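Local coordinates for protein EF-P arginine 32 rhamnosyl-transferase (Pseudomonas putida KT2440, PDB 5NV8) that belongs to the EarP family of bacterial glycosyltransferases, has two alpha/beta lobes of GT-B type, and holds 2'-deoxy-thymidine-beta-L-rhamnose in a pocket of this model, at residues A292-Q297 / R371-P376; A171-F176 / H364-G369; G32-L37 / V49-D54; V42-L47 / L164-L169; G245-H248 / V252-R255. All coordinates share one frame; numbering follows the deposited sequence.

Contact 1 (A292-Q297 / R371-P376)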
# COMPACT_ATOMS: atom_id res chain seq x y z
N ALA A 292 -0.55 3.42 -0.53
CA ALA A 292 0.62 4.26 -0.79
C ALA A 292 0.35 5.27 -1.89
O ALA A 292 0.97 6.34 -1.92
CB ALA A 292 1.83 3.40 -1.13
N GLN A 293 -0.57 4.95 -2.82
CA GLN A 293 -0.94 5.92 -3.84
C GLN A 293 -1.68 7.10 -3.24
O GLN A 293 -1.44 8.25 -3.61
CB GLN A 293 -1.76 5.24 -4.94
CG GLN A 293 -0.97 4.23 -5.78
CD GLN A 293 -1.83 3.49 -6.80
OE1 GLN A 293 -2.31 4.08 -7.76
NE2 GLN A 293 -2.01 2.19 -6.59
N TRP A 294 -2.59 6.83 -2.29
CA TRP A 294 -3.24 7.91 -1.56
C TRP A 294 -2.27 8.67 -0.67
O TRP A 294 -2.51 9.85 -0.37
CB TRP A 294 -4.40 7.38 -0.71
CG TRP A 294 -5.45 6.60 -1.48
CD1 TRP A 294 -6.00 5.41 -1.12
CD2 TRP A 294 -6.06 6.97 -2.73
NE1 TRP A 294 -6.93 5.01 -2.06
CE2 TRP A 294 -6.98 5.95 -3.05
CE3 TRP A 294 -5.93 8.06 -3.59
CZ2 TRP A 294 -7.76 5.99 -4.21
CZ3 TRP A 294 -6.70 8.09 -4.74
CH2 TRP A 294 -7.60 7.06 -5.04
N ALA A 295 -1.17 8.04 -0.24
CA ALA A 295 -0.18 8.73 0.57
C ALA A 295 0.49 9.87 -0.18
O ALA A 295 0.93 10.85 0.44
CB ALA A 295 0.88 7.74 1.07
N GLY A 296 0.58 9.77 -1.51
CA GLY A 296 1.08 10.86 -2.32
C GLY A 296 2.59 10.99 -2.41
O GLY A 296 3.07 11.92 -3.07
N GLN A 297 3.35 10.11 -1.77
CA GLN A 297 4.81 10.16 -1.82
C GLN A 297 5.35 9.21 -2.87
O GLN A 297 4.65 8.30 -3.32
CB GLN A 297 5.40 9.81 -0.45
CG GLN A 297 4.78 10.58 0.71
CD GLN A 297 5.30 12.01 0.79
OE1 GLN A 297 4.85 12.88 0.05
NE2 GLN A 297 6.24 12.25 1.69
N ARG A 371 -5.37 12.98 -9.10
CA ARG A 371 -6.11 12.54 -10.28
C ARG A 371 -6.95 11.31 -9.98
O ARG A 371 -8.11 11.22 -10.40
CB ARG A 371 -5.14 12.27 -11.43
CG ARG A 371 -5.74 11.50 -12.59
CD ARG A 371 -4.65 10.97 -13.52
NE ARG A 371 -4.89 9.59 -13.92
CZ ARG A 371 -5.36 9.23 -15.11
NH1 ARG A 371 -5.65 10.15 -16.02
NH2 ARG A 371 -5.55 7.94 -15.38
N GLN A 372 -6.38 10.34 -9.25
CA GLN A 372 -7.11 9.12 -8.95
C GLN A 372 -8.30 9.40 -8.05
O GLN A 372 -9.38 8.82 -8.25
CB GLN A 372 -6.17 8.10 -8.31
CG GLN A 372 -5.40 7.24 -9.30
CD GLN A 372 -6.21 6.88 -10.53
OE1 GLN A 372 -7.06 5.98 -10.49
NE2 GLN A 372 -5.95 7.56 -11.64
N ALA A 373 -8.14 10.28 -7.06
CA ALA A 373 -9.22 10.55 -6.12
C ALA A 373 -10.37 11.34 -6.73
O ALA A 373 -11.43 11.45 -6.11
CB ALA A 373 -8.68 11.30 -4.90
N ALA A 374 -10.19 11.89 -7.94
CA ALA A 374 -11.26 12.66 -8.56
C ALA A 374 -12.43 11.79 -8.98
O ALA A 374 -13.53 12.32 -9.19
CB ALA A 374 -10.71 13.42 -9.77
N GLN A 375 -12.23 10.48 -9.09
CA GLN A 375 -13.23 9.47 -9.41
C GLN A 375 -13.88 8.95 -8.13
O GLN A 375 -13.19 8.77 -7.12
CB GLN A 375 -12.60 8.31 -10.18
CG GLN A 375 -13.58 7.24 -10.62
CD GLN A 375 -12.94 6.19 -11.51
OE1 GLN A 375 -11.74 6.24 -11.78
NE2 GLN A 375 -13.73 5.23 -11.97
N PRO A 376 -15.19 8.73 -8.14
CA PRO A 376 -15.85 8.14 -6.97
C PRO A 376 -15.19 6.83 -6.54
O PRO A 376 -14.70 6.06 -7.37
CB PRO A 376 -17.29 7.92 -7.44
CG PRO A 376 -17.50 8.99 -8.46
CD PRO A 376 -16.17 9.16 -9.16

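Contact 2 (A171-F176 / H364-G369)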
# COMPACT_ATOMS: atom_id res chain seq x y z
N ALA A 171 -8.11 14.29 3.40
CA ALA A 171 -8.10 15.37 4.38
C ALA A 171 -7.31 14.98 5.63
O ALA A 171 -6.55 15.80 6.17
CB ALA A 171 -9.53 15.77 4.75
N ARG A 172 -7.49 13.75 6.11
CA ARG A 172 -6.71 13.28 7.26
C ARG A 172 -5.23 13.18 6.93
O ARG A 172 -4.39 13.32 7.82
CB ARG A 172 -7.24 11.93 7.75
CG ARG A 172 -8.58 12.01 8.48
CD ARG A 172 -8.98 10.65 9.04
NE ARG A 172 -9.68 9.83 8.05
CZ ARG A 172 -9.13 8.79 7.44
NH1 ARG A 172 -7.88 8.43 7.71
NH2 ARG A 172 -9.84 8.09 6.55
N ARG A 173 -4.90 12.92 5.66
CA ARG A 173 -3.50 12.87 5.25
C ARG A 173 -2.85 14.25 5.34
O ARG A 173 -1.76 14.39 5.88
CB ARG A 173 -3.39 12.31 3.83
CG ARG A 173 -1.97 12.12 3.33
CD ARG A 173 -1.92 12.05 1.81
NE ARG A 173 -2.61 13.18 1.20
CZ ARG A 173 -2.59 13.47 -0.10
NH1 ARG A 173 -1.90 12.70 -0.94
NH2 ARG A 173 -3.25 14.52 -0.56
N ASP A 174 -3.53 15.27 4.81
CA ASP A 174 -2.96 16.61 4.77
C ASP A 174 -2.75 17.18 6.17
O ASP A 174 -1.71 17.79 6.44
CB ASP A 174 -3.87 17.52 3.95
CG ASP A 174 -3.92 17.13 2.49
OD1 ASP A 174 -4.67 17.76 1.72
OD2 ASP A 174 -3.20 16.18 2.11
N GLY A 175 -3.72 16.98 7.07
CA GLY A 175 -3.56 17.47 8.43
C GLY A 175 -2.43 16.80 9.17
O GLY A 175 -1.78 17.41 10.02
N PHE A 176 -2.17 15.52 8.87
CA PHE A 176 -1.07 14.81 9.51
C PHE A 176 0.28 15.32 9.01
O PHE A 176 1.18 15.60 9.80
CB PHE A 176 -1.21 13.31 9.27
CG PHE A 176 -0.11 12.49 9.88
CD1 PHE A 176 -0.22 12.01 11.18
CD2 PHE A 176 1.03 12.18 9.15
CE1 PHE A 176 0.79 11.25 11.74
CE2 PHE A 176 2.04 11.43 9.71
CZ PHE A 176 1.92 10.96 11.00
N HIS A 364 5.10 14.10 -9.26
CA HIS A 364 4.34 13.10 -10.01
C HIS A 364 3.50 12.23 -9.08
O HIS A 364 2.36 11.87 -9.41
CB HIS A 364 5.28 12.24 -10.83
CG HIS A 364 4.59 11.31 -11.78
ND1 HIS A 364 4.05 11.74 -12.97
CD2 HIS A 364 4.34 9.98 -11.71
CE1 HIS A 364 3.50 10.71 -13.60
NE2 HIS A 364 3.66 9.63 -12.85
N ALA A 365 4.04 11.88 -7.91
CA ALA A 365 3.28 11.05 -6.97
C ALA A 365 2.09 11.80 -6.40
O ALA A 365 1.02 11.22 -6.19
CB ALA A 365 4.20 10.56 -5.85
N ARG A 366 2.25 13.10 -6.13
CA ARG A 366 1.13 13.91 -5.65
C ARG A 366 0.05 14.03 -6.72
O ARG A 366 -1.15 13.91 -6.42
CB ARG A 366 1.61 15.30 -5.23
CG ARG A 366 2.66 15.30 -4.14
CD ARG A 366 2.06 14.96 -2.79
NE ARG A 366 0.95 15.85 -2.45
CZ ARG A 366 0.44 15.96 -1.24
NH1 ARG A 366 0.93 15.24 -0.24
NH2 ARG A 366 -0.57 16.80 -1.02
N LEU A 367 0.45 14.28 -7.97
CA LEU A 367 -0.52 14.48 -9.04
C LEU A 367 -1.30 13.21 -9.35
O LEU A 367 -2.47 13.29 -9.74
CB LEU A 367 0.19 14.99 -10.29
CG LEU A 367 0.72 16.43 -10.21
CD1 LEU A 367 1.93 16.63 -11.11
CD2 LEU A 367 -0.38 17.42 -10.55
N TRP A 368 -0.69 12.04 -9.18
CA TRP A 368 -1.41 10.80 -9.43
C TRP A 368 -2.50 10.56 -8.38
O TRP A 368 -3.61 10.15 -8.72
CB TRP A 368 -0.45 9.61 -9.46
CG TRP A 368 -1.15 8.31 -9.68
CD1 TRP A 368 -1.54 7.41 -8.72
CD2 TRP A 368 -1.56 7.76 -10.94
NE1 TRP A 368 -2.16 6.34 -9.31
CE2 TRP A 368 -2.19 6.52 -10.67
CE3 TRP A 368 -1.45 8.18 -12.26
CZ2 TRP A 368 -2.71 5.71 -11.68
CZ3 TRP A 368 -1.97 7.37 -13.27
CH2 TRP A 368 -2.59 6.15 -12.96
N GLY A 369 -2.19 10.82 -7.11
CA GLY A 369 -3.19 10.65 -6.07
C GLY A 369 -4.37 11.58 -6.24
O GLY A 369 -5.53 11.18 -6.07
O HOH W 1 -2.41 13.47 -3.49

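Contact 3 (G32-L37 / V49-D54)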
# COMPACT_ATOMS: atom_id res chain seq x y z
N GLY A 32 -7.37 -7.83 4.16
CA GLY A 32 -7.07 -6.41 4.11
C GLY A 32 -8.08 -5.62 3.30
O GLY A 32 -8.49 -4.52 3.70
N VAL A 33 -8.52 -6.17 2.17
CA VAL A 33 -9.50 -5.47 1.34
C VAL A 33 -10.90 -5.59 1.93
O VAL A 33 -11.67 -4.63 1.92
CB VAL A 33 -9.45 -6.00 -0.11
CG1 VAL A 33 -10.56 -5.39 -0.94
CG2 VAL A 33 -8.10 -5.70 -0.74
N THR A 34 -11.25 -6.76 2.47
CA THR A 34 -12.60 -6.96 2.97
C THR A 34 -12.82 -6.21 4.28
O THR A 34 -13.89 -5.63 4.49
CB THR A 34 -12.90 -8.45 3.15
OG1 THR A 34 -11.88 -9.05 3.95
CG2 THR A 34 -12.94 -9.14 1.79
N TRP A 35 -11.83 -6.20 5.16
CA TRP A 35 -11.95 -5.45 6.41
C TRP A 35 -12.00 -3.95 6.15
O TRP A 35 -12.67 -3.22 6.89
CB TRP A 35 -10.79 -5.81 7.34
CG TRP A 35 -10.67 -4.98 8.59
CD1 TRP A 35 -9.56 -4.33 9.04
CD2 TRP A 35 -11.69 -4.74 9.57
NE1 TRP A 35 -9.82 -3.69 10.22
CE2 TRP A 35 -11.12 -3.92 10.57
CE3 TRP A 35 -13.03 -5.13 9.70
CZ2 TRP A 35 -11.84 -3.49 11.68
CZ3 TRP A 35 -13.74 -4.69 10.80
CH2 TRP A 35 -13.15 -3.88 11.78
N ARG A 36 -11.32 -3.47 5.11
CA ARG A 36 -11.39 -2.05 4.77
C ARG A 36 -12.75 -1.69 4.19
O ARG A 36 -13.36 -0.69 4.57
CB ARG A 36 -10.27 -1.69 3.78
CG ARG A 36 -10.32 -0.24 3.33
CD ARG A 36 -9.14 0.11 2.43
NE ARG A 36 -7.85 -0.27 3.01
CZ ARG A 36 -7.29 0.32 4.06
NH1 ARG A 36 -7.91 1.33 4.67
NH2 ARG A 36 -6.11 -0.09 4.51
N LEU A 37 -13.25 -2.51 3.26
CA LEU A 37 -14.54 -2.23 2.63
C LEU A 37 -15.68 -2.33 3.64
O LEU A 37 -16.61 -1.52 3.60
CB LEU A 37 -14.77 -3.19 1.46
CG LEU A 37 -16.16 -3.20 0.83
CD1 LEU A 37 -16.49 -1.84 0.23
CD2 LEU A 37 -16.24 -4.28 -0.23
N VAL A 49 -23.58 -4.61 7.77
CA VAL A 49 -22.74 -5.57 7.06
C VAL A 49 -22.15 -6.54 8.07
O VAL A 49 -21.87 -6.19 9.22
CB VAL A 49 -21.64 -4.88 6.23
CG1 VAL A 49 -22.21 -3.67 5.50
CG2 VAL A 49 -20.46 -4.48 7.10
N ARG A 50 -21.99 -7.79 7.63
CA ARG A 50 -21.37 -8.83 8.43
C ARG A 50 -20.29 -9.49 7.59
O ARG A 50 -20.58 -10.08 6.55
CB ARG A 50 -22.40 -9.86 8.92
CG ARG A 50 -23.45 -10.24 7.88
CD ARG A 50 -24.77 -10.65 8.53
NE ARG A 50 -25.59 -11.45 7.62
CZ ARG A 50 -26.92 -11.46 7.62
NH1 ARG A 50 -27.60 -10.72 8.48
NH2 ARG A 50 -27.57 -12.22 6.75
N LEU A 51 -19.04 -9.36 8.03
CA LEU A 51 -17.91 -9.96 7.36
C LEU A 51 -17.73 -11.39 7.85
O LEU A 51 -17.42 -11.61 9.02
CB LEU A 51 -16.65 -9.13 7.61
CG LEU A 51 -15.36 -9.63 6.96
CD1 LEU A 51 -15.51 -9.68 5.45
CD2 LEU A 51 -14.19 -8.74 7.36
N TRP A 52 -17.93 -12.35 6.95
CA TRP A 52 -17.80 -13.76 7.31
C TRP A 52 -16.41 -14.25 6.93
O TRP A 52 -16.20 -14.97 5.95
CB TRP A 52 -18.90 -14.59 6.64
N VAL A 53 -15.44 -13.84 7.76
CA VAL A 53 -14.06 -14.29 7.60
C VAL A 53 -14.00 -15.80 7.82
O VAL A 53 -14.52 -16.31 8.81
CB VAL A 53 -13.13 -13.53 8.56
CG1 VAL A 53 -13.63 -13.62 10.00
CG2 VAL A 53 -11.69 -14.04 8.46
N ASP A 54 -13.38 -16.51 6.89
CA ASP A 54 -13.25 -17.96 6.97
C ASP A 54 -11.91 -18.40 7.55
O ASP A 54 -11.65 -19.61 7.61
CB ASP A 54 -13.44 -18.59 5.59
CG ASP A 54 -14.74 -18.18 4.93
OD1 ASP A 54 -14.72 -17.86 3.72
OD2 ASP A 54 -15.78 -18.18 5.61

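Contact 4 (V42-L47 / L164-L169)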
# COMPACT_ATOMS: atom_id res chain seq x y z
N VAL A 42 -20.38 0.58 6.42
CA VAL A 42 -21.10 0.95 7.64
C VAL A 42 -20.96 2.45 7.90
O VAL A 42 -21.95 3.15 8.10
CB VAL A 42 -20.59 0.13 8.83
CG1 VAL A 42 -21.18 0.68 10.13
CG2 VAL A 42 -20.93 -1.33 8.67
N ALA A 43 -19.73 2.95 7.87
CA ALA A 43 -19.47 4.30 8.35
C ALA A 43 -20.00 5.35 7.39
O ALA A 43 -20.61 6.34 7.82
CB ALA A 43 -17.97 4.50 8.57
N GLU A 44 -19.79 5.17 6.09
CA GLU A 44 -20.16 6.18 5.11
C GLU A 44 -21.50 5.91 4.44
O GLU A 44 -22.04 6.80 3.78
CB GLU A 44 -19.07 6.30 4.04
CG GLU A 44 -17.70 6.67 4.60
CD GLU A 44 -16.69 6.99 3.52
OE1 GLU A 44 -17.10 7.39 2.41
OE2 GLU A 44 -15.48 6.85 3.77
N HIS A 45 -22.06 4.70 4.59
CA HIS A 45 -23.31 4.36 3.93
C HIS A 45 -24.35 3.78 4.87
O HIS A 45 -25.44 3.42 4.41
CB HIS A 45 -23.05 3.38 2.77
CG HIS A 45 -22.20 3.97 1.68
ND1 HIS A 45 -22.72 4.55 0.55
CD2 HIS A 45 -20.85 4.08 1.57
CE1 HIS A 45 -21.74 4.98 -0.22
NE2 HIS A 45 -20.59 4.71 0.38
N GLY A 46 -24.06 3.68 6.17
CA GLY A 46 -25.05 3.26 7.15
C GLY A 46 -25.65 1.90 6.90
O GLY A 46 -26.84 1.69 7.17
N LEU A 47 -24.86 0.95 6.39
CA LEU A 47 -25.35 -0.38 6.08
C LEU A 47 -25.03 -1.35 7.20
O LEU A 47 -24.06 -1.18 7.94
CB LEU A 47 -24.74 -0.89 4.77
CG LEU A 47 -25.17 -0.18 3.48
CD1 LEU A 47 -24.17 -0.46 2.37
CD2 LEU A 47 -26.57 -0.62 3.08
N LEU A 164 -10.77 1.61 -3.37
CA LEU A 164 -11.23 1.93 -2.03
C LEU A 164 -10.55 3.20 -1.54
O LEU A 164 -9.32 3.26 -1.45
CB LEU A 164 -10.94 0.77 -1.08
CG LEU A 164 -11.64 -0.55 -1.41
CD1 LEU A 164 -10.86 -1.72 -0.84
CD2 LEU A 164 -13.07 -0.55 -0.90
N ARG A 165 -11.36 4.21 -1.22
CA ARG A 165 -10.85 5.48 -0.72
C ARG A 165 -11.88 6.04 0.25
O ARG A 165 -12.99 6.39 -0.17
CB ARG A 165 -10.57 6.45 -1.86
CG ARG A 165 -9.74 7.67 -1.47
CD ARG A 165 -9.90 8.81 -2.48
NE ARG A 165 -11.29 9.00 -2.89
CZ ARG A 165 -11.77 8.67 -4.08
NH1 ARG A 165 -10.99 8.09 -4.98
NH2 ARG A 165 -13.05 8.88 -4.37
N GLU A 166 -11.52 6.12 1.52
CA GLU A 166 -12.39 6.70 2.53
C GLU A 166 -12.65 8.17 2.24
O GLU A 166 -11.78 8.89 1.74
CB GLU A 166 -11.78 6.53 3.93
CG GLU A 166 -11.52 5.09 4.35
CD GLU A 166 -10.27 4.47 3.75
OE1 GLU A 166 -9.65 5.09 2.85
OE2 GLU A 166 -9.90 3.36 4.16
N GLY A 167 -13.86 8.62 2.58
CA GLY A 167 -14.25 9.99 2.28
C GLY A 167 -13.33 11.05 2.85
O GLY A 167 -13.08 12.07 2.20
N SER A 168 -12.79 10.82 4.05
CA SER A 168 -11.95 11.82 4.72
C SER A 168 -10.48 11.44 4.73
O SER A 168 -9.70 12.02 5.50
CB SER A 168 -12.44 12.04 6.15
OG SER A 168 -12.17 10.91 6.96
N LEU A 169 -10.06 10.50 3.89
CA LEU A 169 -8.68 10.02 3.93
C LEU A 169 -7.71 11.11 3.50
O LEU A 169 -6.74 11.42 4.21
CB LEU A 169 -8.52 8.78 3.05
CG LEU A 169 -7.10 8.21 3.01
CD1 LEU A 169 -6.68 7.78 4.40
CD2 LEU A 169 -7.02 7.05 2.04

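Contact 5 (G245-H248 / V252-R255)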
# COMPACT_ATOMS: atom_id res chain seq x y z
N GLY A 245 22.83 -12.14 13.86
CA GLY A 245 21.82 -13.06 14.30
C GLY A 245 20.44 -12.70 13.78
O GLY A 245 20.27 -11.73 13.02
N PRO A 246 19.44 -13.48 14.19
CA PRO A 246 18.07 -13.20 13.75
C PRO A 246 17.58 -11.85 14.23
O PRO A 246 17.88 -11.42 15.35
CB PRO A 246 17.26 -14.35 14.37
CG PRO A 246 18.26 -15.42 14.67
CD PRO A 246 19.53 -14.69 15.01
N LEU A 247 16.82 -11.17 13.38
CA LEU A 247 16.27 -9.86 13.68
C LEU A 247 14.78 -9.98 13.96
O LEU A 247 14.04 -10.59 13.18
CB LEU A 247 16.50 -8.88 12.53
CG LEU A 247 17.94 -8.43 12.31
CD1 LEU A 247 17.96 -7.13 11.53
CD2 LEU A 247 18.63 -8.26 13.65
N HIS A 248 14.34 -9.40 15.08
CA HIS A 248 12.92 -9.34 15.40
C HIS A 248 12.54 -7.92 15.81
O HIS A 248 13.36 -7.00 15.69
CB HIS A 248 12.57 -10.34 16.49
CG HIS A 248 13.34 -11.62 16.41
ND1 HIS A 248 14.33 -11.95 17.32
CD2 HIS A 248 13.27 -12.65 15.54
CE1 HIS A 248 14.84 -13.13 17.00
NE2 HIS A 248 14.21 -13.57 15.92
N VAL A 252 17.41 -2.30 15.73
CA VAL A 252 17.78 -1.25 14.78
C VAL A 252 19.30 -1.25 14.63
O VAL A 252 20.02 -1.21 15.63
CB VAL A 252 17.24 0.13 15.21
CG1 VAL A 252 17.81 0.57 16.56
CG2 VAL A 252 17.53 1.18 14.16
N ARG A 253 19.77 -1.35 13.39
CA ARG A 253 21.19 -1.52 13.12
C ARG A 253 21.63 -0.63 11.96
O ARG A 253 20.87 -0.40 11.01
CB ARG A 253 21.53 -2.99 12.80
CG ARG A 253 20.89 -4.01 13.74
CD ARG A 253 21.29 -5.43 13.39
NE ARG A 253 21.71 -6.18 14.57
CZ ARG A 253 21.92 -7.49 14.59
NH1 ARG A 253 21.77 -8.20 13.48
NH2 ARG A 253 22.30 -8.09 15.71
N THR A 254 22.87 -0.15 12.04
CA THR A 254 23.41 0.81 11.08
C THR A 254 24.60 0.20 10.34
O THR A 254 25.46 -0.45 10.95
CB THR A 254 23.84 2.11 11.78
OG1 THR A 254 22.71 2.69 12.44
CG2 THR A 254 24.41 3.10 10.78
N ARG A 255 24.64 0.43 9.03
CA ARG A 255 25.79 0.07 8.19
C ARG A 255 26.04 1.24 7.24
O ARG A 255 25.27 1.44 6.29
CB ARG A 255 25.54 -1.21 7.41
CG ARG A 255 25.36 -2.44 8.27
CD ARG A 255 26.70 -2.96 8.76
NE ARG A 255 26.57 -4.33 9.25
CZ ARG A 255 26.04 -4.66 10.42
NH1 ARG A 255 25.59 -3.72 11.24
NH2 ARG A 255 25.96 -5.93 10.77

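Contact 1 (A292-Q297 / R371-P376)
With CG of Trp294 set anti to its carbonyl carbon (chi1 -56°), the indole leaves helix 287-295 and reaches the C-terminal part of helix 358-373. There CB of Gln372 faces the ring from the backbone, and its chi1 (-86°) and a bent chi2 lead the rest of the chain away. The benzo part of the indole does the touching. CZ3 of Trp294 lies 3.6 Å from CB of Gln372, which approaches obliquely, and the neighbouring CH2 of Trp294 is nearly as close to the same carbon, at 3.7 Å. One residue further along, the backbone N of Ala373 sits at the ring edge, near its plane, 3.5 Å from Trp294 CZ3. The methyl CB of Ala373 completes the seat at 3.8 Å from that CZ3 atom. The two helices belong to a GT-B-like architecture, in which the chain's last helices run from the C-terminal lobe back toward the N-terminal one; this contact lies just before that return. Leu169 and Arg165 pack on the indole as well, and the pyrrole nitrogen NE1 donates to the carbonyl oxygen of Leu164. The chemistry is therefore divided within one ring: its polar NE1 is satisfied by the loop before helix 169-177, while its hydrocarbon end meets helix 358-373 by shape at this patch, with the Gln293-Trp368 hydrogen bond as the polar link beside it.

Contact 2 (A171-F176 / H364-G369)
Arg173 and Arg366 form an arginine-arginine stack between helices 169-177 and 358-373, a planar pairing of like-charged groups within the helical part of the C-terminal lobe. Arg366 folds at chi2 (-74°) and chi3, while Arg173 has CG anti to the backbone N and bends at chi3, which brings the two groups face to face from opposite directions. Their centres are 4.1 Å apart and their planes only 13° from parallel. NH1 of Arg366 lies over the centre of the Arg173 group. The closest atoms are Arg173 NH2 and Arg366 NH2, at 3.5 Å.

An acid nearby probably offsets part of the charge. Asp174 makes a salt bridge to its sequence neighbour, OD2 lying 3.1 Å from Arg173 NH2, and both NE and NH2 of Arg173 give that oxygen weak hydrogen bonds. OD2 of Asp174 is also 4.1 Å from Arg366 NH2, beyond a salt bridge. Arg366 NH1 has a weak hydrogen bond of its own, to Gln177 at the end of helix 169-177.

Solvent supplies the remaining bridge. A water in the guanidinium plane of Arg173 accepts from NH1 of Arg173 at 2.7 Å and donates to the backbone O of Arg366 at 3.2 Å.

Contact 3 (G32-L37 / V49-D54)
Thr34 and Trp35 rest on Leu51 inside a beta-alpha-beta unit: strand 17-20, helix 30-43 and the parallel strand 48-51 follow one another in a Rossmann-like N-terminal lobe, and this contact seats the helix on its second strand. Along the helix the roles change residue by residue. Gly32, in the first turn, touches the bound 2'-deoxy-thymidine-beta-L-rhamnose. Val33 turns to another side, where it packs on Leu164.

Thr34 is the first to face the strand. Its OG1 stands between the backbone N and the carbonyl carbon (chi1 53°), from where it reaches back along the helix to bond the carbonyl oxygen of Asp30. The closest approach is by carbon: CB of Thr34 lies 3.7 Å from CD1 of Leu51, the two side chains crossing at about a right angle. OG1 of Thr34 is only slightly further from that methyl, at 4.0 Å.

Trp35 comes next and meets Leu51 less intimately, partly through its backbone. Its indole also makes a cation-pi contact with Arg39, and lies about 7 Å from the ligand.

On the strand side, Leu51 is buried and also packs on Ile20 of strand 17-20. Its CG is anti to the backbone N (chi1 -180°), which extends the fork toward the helix. CD1 lies mainly against Thr34, while CD2 reaches on to Trp35: CD2 of Leu51 is 4.1 Å from CA of Trp35 and 4.5 Å from its ring atom CE3.

Contact 4 (V42-L47 / L164-L169)
Glu44 meets the backbone of Gly167 through a single, nearly straight hydrogen bond. The N-H of Gly167 points at OE2 of Glu44 over 2.7 Å with an angle of 173° at the hydrogen, arriving on the syn side of the carboxylate but 30° out of its plane. An extended chain beyond CG (chi2 -171°) gives Glu44 the length to cross from just beyond helix 30-43 to the loop. The same oxygen takes a weak hydrogen bond from Gln40, one turn earlier in the helix, whose NE2 also serves the carbonyl of Arg165; Gln40 thus ties both sides of the contact together.

A few van der Waals contacts accompany the bond. Glu44 OE2 comes within 3.3 Å of Glu166 CA. Glu44 OE2 is 3.7 Å from Glu166 CB, and Glu44 OE1 lies 3.9 Å from Gly167 CA. The close fit over the glycine leaves little room on that side of its backbone.

In the fold, this surface contact joins the end of the first helix of the N-terminal lobe to the loop that leads into helix 169-177, at the seam between the lobes. The loop closes in a type I beta turn, with Leu169 N bonded to Glu166 O at 3.2 Å, and the helix starts from it.

Ionic interactions engage the second glutamate elsewhere. Glu166 bends at chi2 and leads its carboxylate away, OE1 to a salt bridge with Arg291 and OE2 to one with Arg36. The two acids stay 6.2 Å apart, measured from OE2 of Glu44 to OE1 of Glu166.

Contact 5 (G245-H248 / V252-R255)
Leu247 lays its CD2 methyl over one face of the Arg253 guanidinium, offset toward the rim of the group. The methyl is 3.5 Å from CZ of Arg253; its still shorter separation from NH1 of Arg253, 3.1 Å, is tighter than a methyl normally allows and is doubtful in detail. The overlap continues down the arginine chain, where CD of Arg253 is 3.9 Å from CD2 of Leu247 and 4.2 Å from its CD1. The two side chains run obliquely to each other, and a bend at chi3 (133°) turns the guanidinium out of the line of the extended chain before it. Gly245 adds a looser neighbour, its O lying 3.9 Å from NH1 of Arg253.

Topologically this is a short connection closed on itself. The segment 245-248 follows helix 235-242, and after only three more residues the chain enters strand 252-255, an outermost strand of the six-stranded mixed sheet in the C-terminal, Rossmann-like lobe. Arg253 is bonded through its backbone to Val260 of the antiparallel strand 258-263, while Leu247 is buried against Val235, Ser239 and Leu242. The contact joins the loop after helix 235-242 to the edge strand.

Charge is settled nearby rather than across the pair. NH2 of Arg253 forms a salt bridge with Glu244, whose other oxygen holds Arg255 in the same way. The result is an amphipathic use of arginine: the charged N-H groups are directed at least in part to the acid, and, judging by the CZ and CD distances, the guanidinium face and the methylene behind it appear to serve as an apolar surface for leucine.

Contacts 1 and 2 share helix 358-373 and lie with centres 7 Å apart; OE1 of Gln293 bonds NE1 of Trp368 between them at 2.7 Å. Contacts 3 and 4 share helix 30-43, with centres 14 Å apart, and the Arg36-Glu166 salt bridge connects them. Residues 164-169 then join the pairs, since Arg165 NH2 reaches Gln375 O in contact 1 at 2.8 Å. Contact 5 stands apart at the far edge of the sheet, its centre 39 Å from that of contact 4. The ligand pocket is nearest to contact 3, which includes Gly32; Glu166 and Trp294 have their side chains about 9 and 11 Å from the bound 2'-deoxy-thymidine-beta-L-rhamnose.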